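Long-range contact in p-nitrophenyl phosphatase (Pho2) (Archaeoglobus fulgidus, PDB 3QGM), which is probably a metal-dependent phosphatase of the haloacid dehalogenase superfamily, with a calcium ion bound in the crystal: residues N90-F94 with G109-Y115. Numbering follows the deposited sequence.
Sequences NAKVF and GLEIVDY
With CG of F94 swung opposite its backbone N (chi1 168°), the F94 ring lies beneath CB of Y115, a CH-pi contact 3.8 Å from CB to the ring centroid and 8° off the normal. Y115 follows edge strand 111-112 of a parallel beta-alpha-beta unit that begins with strand 92-95 and helix 99-107. V113 O meets the same ring at its edge, and L133 and K136 of helix 131-143 also touch F94. A leucine in place of F94 would probably lose the flat face beneath Y115 CB and leave V113 O without its aromatic edge.

Three backbone bonds join the segments: E111 N to A91 O, V93 N to E111 O (2.8 Å) and V113 N to V93 O. On the face of V93 and I112, V93 CG2 presses tightly on I112 CD1 at 3.3 Å, while V93 CG1 meets L110 CD1; L105 of the connecting helix packs against all three. On the opposite face, K92 and E111 run side by side, their charged ends too far apart for a salt bridge. Where G109 ends the helix in a Schellman motif, N90 ND2 donates an almost straight 3.1 Å bond to G109 O, which lies in the N90 amide plane.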
loop_
_atom_site.group_PDB
_atom_site.type_symbol
_atom_site.label_atom_id
_atom_site.label_comp_id
_atom_site.label_asym_id
_atom_site.label_seq_id
_atom_site.Cartn_x
_atom_site.Cartn_y
_atom_site.Cartn_z
ATOM N N ASN A 90 -10.909 26.019 10.990
ATOM C CA ASN A 90 -9.525 26.052 11.459
ATOM C C ASN A 90 -9.050 24.737 12.006
ATOM O O ASN A 90 -8.210 24.721 12.885
ATOM C CB ASN A 90 -9.319 27.146 12.513
ATOM C CG ASN A 90 -10.010 28.435 12.143
ATOM O OD1 ASN A 90 -10.813 28.951 12.921
ATOM N ND2 ASN A 90 -9.719 28.964 10.940
ATOM N N ALA A 91 -9.545 23.632 11.488
ATOM C CA ALA A 91 -9.066 22.322 11.957
ATOM C C ALA A 91 -7.554 22.175 11.723
ATOM O O ALA A 91 -7.006 22.751 10.769
ATOM C CB ALA A 91 -9.840 21.176 11.296
ATOM N N LYS A 92 -6.909 21.437 12.620
ATOM C CA LYS A 92 -5.486 21.114 12.535
ATOM C C LYS A 92 -5.371 19.825 11.695
ATOM O O LYS A 92 -5.981 18.800 12.012
ATOM C CB LYS A 92 -4.867 20.873 13.925
ATOM C CG LYS A 92 -4.835 22.059 14.904
ATOM C CD LYS A 92 -4.130 21.567 16.220
ATOM C CE LYS A 92 -4.150 22.582 17.320
ATOM N NZ LYS A 92 -5.477 23.216 17.325
ATOM N N VAL A 93 -4.620 19.916 10.611
ATOM C CA VAL A 93 -4.506 18.883 9.620
ATOM C C VAL A 93 -3.039 18.495 9.378
ATOM O O VAL A 93 -2.122 19.338 9.453
ATOM C CB VAL A 93 -5.171 19.314 8.269
ATOM C CG1 VAL A 93 -6.598 19.770 8.477
ATOM C CG2 VAL A 93 -4.390 20.430 7.571
ATOM N N PHE A 94 -2.841 17.206 9.104
ATOM C CA PHE A 94 -1.588 16.647 8.595
ATOM C C PHE A 94 -1.931 15.976 7.270
ATOM O O PHE A 94 -2.942 15.251 7.157
ATOM C CB PHE A 94 -0.982 15.657 9.574
ATOM C CG PHE A 94 0.134 14.845 8.979
ATOM C CD1 PHE A 94 1.404 15.358 8.900
ATOM C CD2 PHE A 94 -0.120 13.618 8.425
ATOM C CE1 PHE A 94 2.422 14.636 8.330
ATOM C CE2 PHE A 94 0.878 12.891 7.828
ATOM C CZ PHE A 94 2.168 13.413 7.778
ATOM N N GLY A 109 -8.420 28.070 5.391
ATOM C CA GLY A 109 -8.327 28.466 6.821
ATOM C C GLY A 109 -7.842 27.347 7.753
ATOM O O GLY A 109 -7.830 27.521 8.961
ATOM N N LEU A 110 -7.445 26.194 7.199
ATOM C CA LEU A 110 -6.962 25.091 8.040
ATOM C C LEU A 110 -5.523 25.328 8.518
ATOM O O LEU A 110 -4.775 26.078 7.919
ATOM C CB LEU A 110 -7.083 23.746 7.329
ATOM C CG LEU A 110 -8.514 23.441 6.829
ATOM C CD1 LEU A 110 -8.608 22.228 5.865
ATOM C CD2 LEU A 110 -9.534 23.360 8.014
ATOM N N GLU A 111 -5.143 24.666 9.597
ATOM C CA GLU A 111 -3.816 24.817 10.174
ATOM C C GLU A 111 -3.011 23.541 9.968
ATOM O O GLU A 111 -3.423 22.475 10.443
ATOM C CB GLU A 111 -3.951 25.094 11.675
ATOM C CG GLU A 111 -2.623 25.283 12.413
ATOM C CD GLU A 111 -2.766 25.521 13.929
ATOM O OE1 GLU A 111 -3.899 25.647 14.437
ATOM O OE2 GLU A 111 -1.727 25.553 14.622
ATOM N N ILE A 112 -1.860 23.658 9.305
ATOM C CA ILE A 112 -1.012 22.527 9.003
ATOM C C ILE A 112 -0.111 22.204 10.178
ATOM O O ILE A 112 0.713 23.028 10.590
ATOM C CB ILE A 112 -0.151 22.743 7.755
ATOM C CG1 ILE A 112 -0.984 23.248 6.564
ATOM C CG2 ILE A 112 0.584 21.422 7.347
ATOM C CD1 ILE A 112 -2.033 22.277 6.110
ATOM N N VAL A 113 -0.253 21.004 10.744
ATOM C CA VAL A 113 0.523 20.651 11.916
ATOM C C VAL A 113 1.227 19.300 11.750
ATOM O O VAL A 113 1.075 18.597 10.728
ATOM C CB VAL A 113 -0.393 20.650 13.171
ATOM C CG1 VAL A 113 -0.985 22.068 13.375
ATOM C CG2 VAL A 113 -1.521 19.604 13.027
ATOM N N ASP A 114 1.980 18.927 12.773
ATOM C CA ASP A 114 2.676 17.645 12.775
ATOM C C ASP A 114 1.645 16.544 12.908
ATOM O O ASP A 114 0.533 16.776 13.367
ATOM C CB ASP A 114 3.663 17.573 13.941
ATOM C CG ASP A 114 4.704 18.654 13.891
ATOM O OD1 ASP A 114 4.909 19.240 12.805
ATOM O OD2 ASP A 114 5.329 18.925 14.930
ATOM N N TYR A 115 2.029 15.336 12.495
ATOM C CA TYR A 115 1.128 14.193 12.454
ATOM C C TYR A 115 0.539 13.854 13.820
ATOM O O TYR A 115 -0.603 13.431 13.898
ATOM C CB TYR A 115 1.840 12.952 11.866
ATOM C CG TYR A 115 2.876 12.303 12.779
ATOM C CD1 TYR A 115 4.223 12.695 12.760
ATOM C CD2 TYR A 115 2.507 11.333 13.687
ATOM C CE1 TYR A 115 5.174 12.082 13.618
ATOM C CE2 TYR A 115 3.437 10.747 14.536
ATOM C CZ TYR A 115 4.755 11.113 14.490
ATOM O OH TYR A 115 5.621 10.507 15.353
#